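Local coordinates for protein omega transaminase (Pseudomonas sp., PDB 5LHA) that probably catalyses transfer of amino groups from amines to keto acids by way of a pyridoxal phosphate cofactor, held here in its aminated PMP form, at residues A[245-250]-A[261-266]; A[358-363]-A[441-446]; A[400-403]-A[408-411]. All coordinates share one frame; numbering follows the deposited sequence.

How the contacts relate
The three contacts lie within one class-III aminotransferase chain and do not touch one another. Contact 1 comes first along the sequence, joining helix 246-256 to strand 260-264 of the large, mostly parallel sheet and ending at the PMP site. The other two follow it in the C-terminal part: contact 2 pairs helices 353-368 and 440-457, and contact 3, at the start of helix 408-418, is nested in the loop that contact 2 closes. The centre of contact 1 is about 27 Å from that of contact 2 and about 30 Å from that of contact 3. The centres of contact 2 and contact 3 are about 25 Å apart. Cofactor binding therefore belongs to contact 1, whereas contacts 2 and 3 are packing at a distance from it.

Contact 1: A[245-250]-A[261-266]; sequences DYWPRL and LIADEV. With PMP (4'-deoxy-4'-aminopyridoxal-5'-phosphate), chain E.
Trp247 and Leu250 of helix 246-256 pack on Leu261 and Ala263 of strand 260-264, and no hydrogen bond crosses between the two segments. Their axes approach to 11.2 Å at 148°, so helix and strand run roughly antiparallel, as expected where the helix of a beta-alpha-beta unit (225-230, 246-256, 260-264) returns the chain to a parallel strand.

The apolar contacts centre on the fork of Leu261. With its CG anti to the backbone N (chi1 179°), the side chain extends to the helix and divides: CD2 meets Trp247 CZ3 at 4.1 Å, and CD1 meets Leu250 CD2 at 4.2 Å. That same Leu250 CD2 sits over the centre of the indole, 4.0 Å above the plane of the Trp247 ring. Farther along the strand, Trp247 CH2 approaches Ala263 CB at 4.3 Å, while Ile262 O lies at the indole edge. Trp247 also stacks with Trp282.

The polar contacts lie farther along the chain, at Asp264 and Val266. Val266 N donates to Asp264 OD1 (3.2 Å, 163°), closing an Asx turn that fixes the carboxylate's rotation. Its other oxygen, Asp264 OD2, accepts from His158 ND1 and lies 2.9 Å from PMP N1.

Val266 contributes a van der Waals surface: its CB is 3.7 Å from PMP C2, and CG1 lies over the same ring face.

The chemistry thus changes from a greasy helix-strand interface to a positioned carboxylate at the pyridine nitrogen, consistent with the aspartate that stabilises the cofactor ring as an electron sink in fold type I enzymes.

Contact 2: A[358-363]-A[441-446]; sequences AKVGAQ and DEAGLM
Val360 and Ala443 mark the closest backbone approach, their CA atoms 7.2 Å apart, which is near enough for small side chains to fill the gap between helices 353-368 and 440-457. Segment 358-363 lies within helix 353-368, and 441-446 takes in the first turns of helix 440-457. Backbone bonds from i+4 to i run through both: Gln363 N to Lys359 O spans 3.3 Å, and Leu445 N to Asp441 O spans 3.0 Å. Both CB atoms of the closest pair are directed at the opposing helix, whereas Gly361 lies on the far side of its own helix.

The two helices belong to the C-terminal part of this fold type I aminotransferase. Helix 440-457 covers the sheet containing strands 46-49, 54-57 and 421-426: Met446 and Leu445 rest on Leu56 and Val421, and Glu442 OE1 accepts from Asn45 ND2. Ala443 is on a different side of the helix and meets 353-368.

Contact between side chains is narrow, with 102 Å² buried in all. Val360 CG1 is anti to the backbone N (chi1 179°), a setting that sends this one methyl straight across to Ala443 CB at 3.7 Å, methyl against methyl. Val360 CG2, the other branch, is turned off this line, beside the backbone N.

One helical turn on, the extended Gln363 reaches toward Ala443 with its amide end, NE2 4.5 Å from Ala443 CB. No hydrogen bond joins the segments. Gln363 is poorly ordered, so the position of its amide is uncertain; as modelled, NE2 makes a weak hydrogen bond to Gln367 OE1, and the side chain also touches Arg440.

Contact 3: A[400-403]-A[408-411]; sequences QPLD and QPSR
The Gln408 carboxamide receives Leu402 from one side of its plane: both leucine methyls lie off that side, displaced past the oxygen, with CD1 3.5 Å and CD2 3.6 Å from Gln408 OE1. These are apolar-to-oxygen contacts, and the polar tie of the group is at the other atom, NE2, which donates to Cys457 O near the chain's end. A second flat group, the Arg411 guanidinium, has Gln408 CA 3.4 Å above one face, offset toward the rim, and its NH1 bonds to Ala406 O.

Leu402 carries the contact. Its CG is anti to the carbonyl carbon and beside the backbone N (chi1 -87°), placing CD1 between the Gln408 amide and the Pro409 ring; CD1 is 4.0 Å from Pro409 CG. Were an alanine here, both methyls would be gone, and Pro409 CG and the amide of Gln408 would probably lose their packing partner in segment 400-403.

Backbone polar groups are linked by a water, which donates to Asp403 O at 2.9 Å and accepts from Gln408 N at 3.2 Å. It thereby serves an N-H of the first helical turn. Asp403 OD1 accepts from Ala405 N, two residues on, as in an Asx turn.

The arrangement is that of a short connection from a weakly bonded strand at about 400-401 to helix 408-418: Leu402, bonded through its backbone to Leu392 of strand 387-393, packs against the helix's N-terminal turn in the C-terminal part of the fold.

Contact 1: A[245-250]-A[261-266]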
loop_
_atom_site.group_PDB
_atom_site.type_symbol
_atom_site.label_atom_id
_atom_site.label_comp_id
_atom_site.label_asym_id
_atom_site.label_seq_id
_atom_site.Cartn_x
_atom_site.Cartn_y
_atom_site.Cartn_z
ATOM N N ASP A 245 -14.662 -18.975 26.515
ATOM C CA ASP A 245 -15.685 -18.114 25.942
ATOM C C ASP A 245 -15.150 -17.162 24.874
ATOM O O ASP A 245 -15.936 -16.408 24.292
ATOM C CB ASP A 245 -16.387 -17.326 27.055
ATOM C CG ASP A 245 -15.409 -16.631 27.980
ATOM O OD1 ASP A 245 -14.223 -17.024 27.998
ATOM O OD2 ASP A 245 -15.824 -15.687 28.685
ATOM N N TYR A 246 -13.842 -17.162 24.606
ATOM C CA TYR A 246 -13.294 -16.211 23.641
ATOM C C TYR A 246 -13.774 -16.489 22.217
ATOM O O TYR A 246 -14.257 -15.580 21.530
ATOM C CB TYR A 246 -11.768 -16.205 23.698
ATOM C CG TYR A 246 -11.161 -15.267 22.673
ATOM C CD1 TYR A 246 -11.281 -13.889 22.811
ATOM C CD2 TYR A 246 -10.468 -15.758 21.572
ATOM C CE1 TYR A 246 -10.731 -13.024 21.881
ATOM C CE2 TYR A 246 -9.910 -14.899 20.640
ATOM C CZ TYR A 246 -10.045 -13.535 20.801
ATOM O OH TYR A 246 -9.492 -12.680 19.873
ATOM N N TRP A 247 -13.594 -17.720 21.729
ATOM C CA TRP A 247 -13.965 -18.016 20.347
ATOM C C TRP A 247 -15.472 -17.909 20.109
ATOM O O TRP A 247 -15.880 -17.410 19.052
ATOM C CB TRP A 247 -13.439 -19.392 19.920
ATOM C CG TRP A 247 -12.069 -19.295 19.298
ATOM C CD1 TRP A 247 -10.875 -19.175 19.954
ATOM C CD2 TRP A 247 -11.762 -19.247 17.897
ATOM N NE1 TRP A 247 -9.844 -19.079 19.048
ATOM C CE2 TRP A 247 -10.361 -19.117 17.781
ATOM C CE3 TRP A 247 -12.531 -19.309 16.733
ATOM C CZ2 TRP A 247 -9.716 -19.059 16.545
ATOM C CZ3 TRP A 247 -11.893 -19.248 15.511
ATOM C CH2 TRP A 247 -10.498 -19.121 15.425
ATOM N N PRO A 248 -16.333 -18.349 21.037
ATOM C CA PRO A 248 -17.770 -18.064 20.861
ATOM C C PRO A 248 -18.099 -16.580 20.762
ATOM O O PRO A 248 -18.964 -16.195 19.965
ATOM C CB PRO A 248 -18.400 -18.712 22.102
ATOM C CG PRO A 248 -17.480 -19.846 22.412
ATOM C CD PRO A 248 -16.108 -19.334 22.116
ATOM N N ARG A 249 -17.444 -15.729 21.553
ATOM C CA ARG A 249 -17.695 -14.297 21.442
ATOM C C ARG A 249 -16.983 -13.680 20.249
ATOM O O ARG A 249 -17.338 -12.571 19.835
ATOM C CB ARG A 249 -17.284 -13.586 22.728
ATOM C CG ARG A 249 -18.088 -14.014 23.944
ATOM C CD ARG A 249 -17.784 -13.130 25.135
ATOM N NE ARG A 249 -18.044 -11.721 24.833
ATOM C CZ ARG A 249 -18.034 -10.741 25.733
ATOM N NH1 ARG A 249 -17.777 -11.004 27.012
ATOM N NH2 ARG A 249 -18.283 -9.493 25.353
ATOM N N LEU A 250 -15.980 -14.373 19.701
ATOM C CA LEU A 250 -15.420 -13.998 18.407
ATOM C C LEU A 250 -16.451 -14.187 17.303
ATOM O O LEU A 250 -16.725 -13.267 16.523
ATOM C CB LEU A 250 -14.180 -14.841 18.132
ATOM C CG LEU A 250 -13.051 -14.227 17.316
ATOM C CD1 LEU A 250 -12.615 -12.920 17.947
ATOM C CD2 LEU A 250 -11.898 -15.211 17.251
ATOM N N LEU A 261 -15.118 -15.301 9.429
ATOM C CA LEU A 261 -14.232 -15.826 10.462
ATOM C C LEU A 261 -13.461 -16.997 9.872
ATOM O O LEU A 261 -14.053 -18.024 9.521
ATOM C CB LEU A 261 -15.022 -16.224 11.707
ATOM C CG LEU A 261 -14.192 -16.810 12.850
ATOM C CD1 LEU A 261 -13.083 -15.855 13.277
ATOM C CD2 LEU A 261 -15.095 -17.137 14.028
ATOM N N ILE A 262 -12.148 -16.823 9.745
ATOM C CA ILE A 262 -11.241 -17.842 9.231
ATOM C C ILE A 262 -10.564 -18.530 10.400
ATOM O O ILE A 262 -9.826 -17.895 11.159
ATOM C CB ILE A 262 -10.187 -17.247 8.285
ATOM C CG1 ILE A 262 -10.848 -16.530 7.109
ATOM C CG2 ILE A 262 -9.247 -18.327 7.807
ATOM C CD1 ILE A 262 -9.895 -15.679 6.337
ATOM N N ALA A 263 -10.799 -19.826 10.543
ATOM C CA ALA A 263 -10.085 -20.632 11.516
ATOM C C ALA A 263 -8.835 -21.195 10.854
ATOM O O ALA A 263 -8.923 -21.920 9.856
ATOM C CB ALA A 263 -10.963 -21.759 12.050
ATOM N N ASP A 264 -7.672 -20.830 11.380
ATOM C CA ASP A 264 -6.423 -21.434 10.934
ATOM C C ASP A 264 -6.264 -22.735 11.706
ATOM O O ASP A 264 -5.832 -22.746 12.860
ATOM C CB ASP A 264 -5.254 -20.481 11.139
ATOM C CG ASP A 264 -3.967 -20.992 10.524
ATOM O OD1 ASP A 264 -3.816 -22.225 10.319
ATOM O OD2 ASP A 264 -3.114 -20.140 10.212
ATOM N N GLU A 265 -6.627 -23.839 11.063
ATOM C CA GLU A 265 -6.588 -25.151 11.684
ATOM C C GLU A 265 -5.395 -25.971 11.214
ATOM O O GLU A 265 -5.382 -27.194 11.386
ATOM C CB GLU A 265 -7.891 -25.889 11.378
ATOM C CG GLU A 265 -9.152 -25.184 11.837
ATOM C CD GLU A 265 -9.673 -25.699 13.165
ATOM O OE1 GLU A 265 -9.012 -26.559 13.789
ATOM O OE2 GLU A 265 -10.769 -25.272 13.572
ATOM N N VAL A 266 -4.366 -25.314 10.673
ATOM C CA VAL A 266 -3.216 -26.042 10.143
ATOM C C VAL A 266 -2.604 -26.937 11.218
ATOM O O VAL A 266 -2.258 -28.096 10.954
ATOM C CB VAL A 266 -2.188 -25.061 9.549
ATOM C CG1 VAL A 266 -0.860 -25.744 9.341
ATOM C CG2 VAL A 266 -2.701 -24.469 8.241
HETATM N N1 PMP E . -0.572 -21.472 9.992
HETATM C C2 PMP E . -0.285 -22.257 11.097
HETATM C C2A PMP E . -1.120 -22.175 12.347
HETATM C C3 PMP E . 0.977 -22.828 11.181
HETATM O O3 PMP E . 1.446 -23.296 12.379
HETATM C C4 PMP E . 1.773 -22.914 10.041
HETATM C C4A PMP E . 3.115 -23.610 10.118
HETATM N N4A PMP E . 3.435 -23.946 11.490
HETATM C C5 PMP E . 1.337 -22.352 8.839
HETATM C C6 PMP E . 0.147 -21.625 8.832
HETATM C C5A PMP E . 2.160 -22.542 7.574
HETATM O O4P PMP E . 2.279 -23.920 7.255
HETATM P P PMP E . 3.341 -24.474 6.169
HETATM O O1P PMP E . 4.671 -24.614 6.888
HETATM O O2P PMP E . 2.877 -25.838 5.702
HETATM O O3P PMP E . 3.510 -23.537 4.990
#

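Contact 2: A[358-363]-A[441-446]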
loop_
_atom_site.group_PDB
_atom_site.type_symbol
_atom_site.label_atom_id
_atom_site.label_comp_id
_atom_site.label_asym_id
_atom_site.label_seq_id
_atom_site.Cartn_x
_atom_site.Cartn_y
_atom_site.Cartn_z
ATOM N N ALA A 358 -6.504 -35.666 23.828
ATOM C CA ALA A 358 -7.138 -35.074 25.001
ATOM C C ALA A 358 -6.745 -35.798 26.285
ATOM O O ALA A 358 -6.582 -35.169 27.336
ATOM C CB ALA A 358 -8.655 -35.078 24.826
ATOM N N LYS A 359 -6.589 -37.119 26.221
ATOM C CA LYS A 359 -6.360 -37.915 27.425
ATOM C C LYS A 359 -4.898 -37.881 27.858
ATOM O O LYS A 359 -4.584 -37.539 29.004
ATOM C CB LYS A 359 -6.814 -39.358 27.185
ATOM C CG LYS A 359 -6.574 -40.306 28.354
ATOM C CD LYS A 359 -6.862 -41.762 27.965
ATOM C CE LYS A 359 -5.659 -42.438 27.309
ATOM N NZ LYS A 359 -4.577 -42.763 28.291
ATOM N N VAL A 360 -3.990 -38.237 26.952
ATOM C CA VAL A 360 -2.580 -38.307 27.315
ATOM C C VAL A 360 -1.981 -36.914 27.459
ATOM O O VAL A 360 -1.090 -36.700 28.291
ATOM C CB VAL A 360 -1.815 -39.155 26.280
ATOM C CG1 VAL A 360 -0.327 -39.220 26.614
ATOM C CG2 VAL A 360 -2.417 -40.536 26.208
ATOM N N GLY A 361 -2.462 -35.948 26.673
ATOM C CA GLY A 361 -2.004 -34.572 26.823
ATOM C C GLY A 361 -2.262 -34.003 28.206
ATOM O O GLY A 361 -1.393 -33.349 28.792
ATOM N N ALA A 362 -3.484 -34.194 28.722
ATOM C CA ALA A 362 -3.803 -33.773 30.086
ATOM C C ALA A 362 -2.869 -34.433 31.094
ATOM O O ALA A 362 -2.296 -33.762 31.960
ATOM C CB ALA A 362 -5.264 -34.101 30.408
ATOM N N GLN A 363 -2.756 -35.760 31.028
ATOM C CA GLN A 363 -1.798 -36.486 31.852
ATOM C C GLN A 363 -0.407 -35.868 31.750
ATOM O O GLN A 363 0.235 -35.577 32.767
ATOM C CB GLN A 363 -1.804 -37.966 31.442
ATOM C CG GLN A 363 -0.758 -38.866 32.107
ATOM C CD GLN A 363 -0.630 -40.234 31.423
ATOM O OE1 GLN A 363 -1.589 -40.733 30.821
ATOM N NE2 GLN A 363 0.554 -40.843 31.519
ATOM N N ASP A 441 3.244 -44.258 28.546
ATOM C CA ASP A 441 4.660 -44.569 28.694
ATOM C C ASP A 441 5.541 -43.506 28.049
ATOM O O ASP A 441 6.455 -42.968 28.685
ATOM C CB ASP A 441 4.926 -45.954 28.090
ATOM C CG ASP A 441 6.315 -46.088 27.514
ATOM O OD1 ASP A 441 7.274 -46.192 28.309
ATOM O OD2 ASP A 441 6.443 -46.105 26.265
ATOM N N GLU A 442 5.281 -43.186 26.780
ATOM C CA GLU A 442 6.106 -42.190 26.109
ATOM C C GLU A 442 5.935 -40.815 26.740
ATOM O O GLU A 442 6.903 -40.051 26.832
ATOM C CB GLU A 442 5.772 -42.143 24.622
ATOM C CG GLU A 442 6.088 -43.407 23.864
ATOM C CD GLU A 442 5.443 -43.430 22.493
ATOM O OE1 GLU A 442 4.389 -42.785 22.321
ATOM O OE2 GLU A 442 5.985 -44.092 21.585
ATOM N N ALA A 443 4.723 -40.491 27.207
ATOM C CA ALA A 443 4.515 -39.212 27.888
ATOM C C ALA A 443 5.383 -39.101 29.136
ATOM O O ALA A 443 5.908 -38.023 29.443
ATOM C CB ALA A 443 3.036 -39.028 28.237
ATOM N N GLY A 444 5.525 -40.200 29.882
ATOM C CA GLY A 444 6.440 -40.215 31.014
ATOM C C GLY A 444 7.892 -40.051 30.606
ATOM O O GLY A 444 8.675 -39.408 31.309
ATOM N N LEU A 445 8.287 -40.672 29.487
ATOM C CA LEU A 445 9.651 -40.501 28.988
ATOM C C LEU A 445 9.959 -39.037 28.707
ATOM O O LEU A 445 11.069 -38.564 28.981
ATOM C CB LEU A 445 9.863 -41.342 27.727
ATOM C CG LEU A 445 11.126 -41.039 26.915
ATOM C CD1 LEU A 445 12.393 -41.204 27.750
ATOM C CD2 LEU A 445 11.189 -41.917 25.674
ATOM N N MET A 446 8.989 -38.306 28.157
ATOM C CA MET A 446 9.184 -36.885 27.891
ATOM C C MET A 446 9.323 -36.092 29.182
ATOM O O MET A 446 10.129 -35.161 29.262
ATOM C CB MET A 446 8.033 -36.377 27.046
ATOM C CG MET A 446 8.054 -37.011 25.683
ATOM S SD MET A 446 6.835 -36.285 24.608
ATOM C CE MET A 446 7.607 -34.711 24.250
#

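Contact 3: A[400-403]-A[408-411]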
loop_
_atom_site.group_PDB
_atom_site.type_symbol
_atom_site.label_atom_id
_atom_site.label_comp_id
_atom_site.label_asym_id
_atom_site.label_seq_id
_atom_site.Cartn_x
_atom_site.Cartn_y
_atom_site.Cartn_z
ATOM N N GLN A 400 9.105 -11.581 32.349
ATOM C CA GLN A 400 9.910 -11.210 31.193
ATOM C C GLN A 400 10.531 -12.456 30.580
ATOM O O GLN A 400 11.161 -13.237 31.291
ATOM C CB GLN A 400 11.018 -10.232 31.542
ATOM C CG GLN A 400 11.722 -9.772 30.286
ATOM C CD GLN A 400 12.652 -8.626 30.507
ATOM O OE1 GLN A 400 12.890 -8.214 31.639
ATOM N NE2 GLN A 400 13.173 -8.077 29.417
ATOM N N PRO A 401 10.369 -12.677 29.284
ATOM C CA PRO A 401 10.958 -13.867 28.663
ATOM C C PRO A 401 12.482 -13.887 28.745
ATOM O O PRO A 401 13.145 -12.846 28.771
ATOM C CB PRO A 401 10.475 -13.771 27.215
ATOM C CG PRO A 401 10.225 -12.323 27.007
ATOM C CD PRO A 401 9.702 -11.812 28.299
ATOM N N LEU A 402 13.031 -15.099 28.817
ATOM C CA LEU A 402 14.451 -15.299 28.561
ATOM C C LEU A 402 14.807 -14.747 27.188
ATOM O O LEU A 402 14.013 -14.828 26.246
ATOM C CB LEU A 402 14.799 -16.792 28.602
ATOM C CG LEU A 402 15.170 -17.570 29.870
ATOM C CD1 LEU A 402 15.611 -18.985 29.499
ATOM C CD2 LEU A 402 16.268 -16.875 30.655
ATOM N N ASP A 403 16.005 -14.198 27.062
ATOM C CA ASP A 403 16.473 -13.787 25.745
ATOM C C ASP A 403 17.083 -14.992 25.040
ATOM O O ASP A 403 18.053 -15.570 25.550
ATOM C CB ASP A 403 17.499 -12.669 25.829
ATOM C CG ASP A 403 17.687 -11.948 24.500
ATOM O OD1 ASP A 403 17.683 -12.618 23.448
ATOM O OD2 ASP A 403 17.878 -10.715 24.504
ATOM N N GLN A 408 20.238 -20.124 26.393
ATOM C CA GLN A 408 19.821 -21.084 27.411
ATOM C C GLN A 408 18.684 -22.008 26.955
ATOM O O GLN A 408 18.729 -23.207 27.263
ATOM C CB GLN A 408 19.416 -20.370 28.704
ATOM C CG GLN A 408 19.092 -21.349 29.828
ATOM C CD GLN A 408 18.859 -20.686 31.168
ATOM O OE1 GLN A 408 18.640 -19.474 31.253
ATOM N NE2 GLN A 408 18.870 -21.490 32.226
ATOM N N PRO A 409 17.648 -21.516 26.255
ATOM C CA PRO A 409 16.589 -22.440 25.808
ATOM C C PRO A 409 17.056 -23.559 24.890
ATOM O O PRO A 409 16.578 -24.691 25.026
ATOM C CB PRO A 409 15.609 -21.510 25.082
ATOM C CG PRO A 409 15.811 -20.203 25.703
ATOM C CD PRO A 409 17.275 -20.113 25.990
ATOM N N SER A 410 17.954 -23.288 23.940
ATOM C CA SER A 410 18.439 -24.385 23.107
ATOM C C SER A 410 19.338 -25.332 23.890
ATOM O O SER A 410 19.387 -26.528 23.579
ATOM C CB SER A 410 19.180 -23.862 21.880
ATOM O OG SER A 410 19.574 -24.954 21.057
ATOM N N ARG A 411 20.067 -24.822 24.889
ATOM C CA ARG A 411 20.906 -25.700 25.700
ATOM C C ARG A 411 20.061 -26.703 26.469
ATOM O O ARG A 411 20.417 -27.886 26.565
ATOM C CB ARG A 411 21.769 -24.885 26.662
ATOM C CG ARG A 411 22.965 -24.229 26.008
ATOM C CD ARG A 411 23.989 -23.782 27.030
ATOM N NE ARG A 411 23.423 -22.950 28.093
ATOM C CZ ARG A 411 23.321 -21.624 28.039
ATOM N NH1 ARG A 411 23.734 -20.966 26.963
ATOM N NH2 ARG A 411 22.807 -20.952 29.063
HETATM O O HOH W 1 18.688 -17.564 27.599
#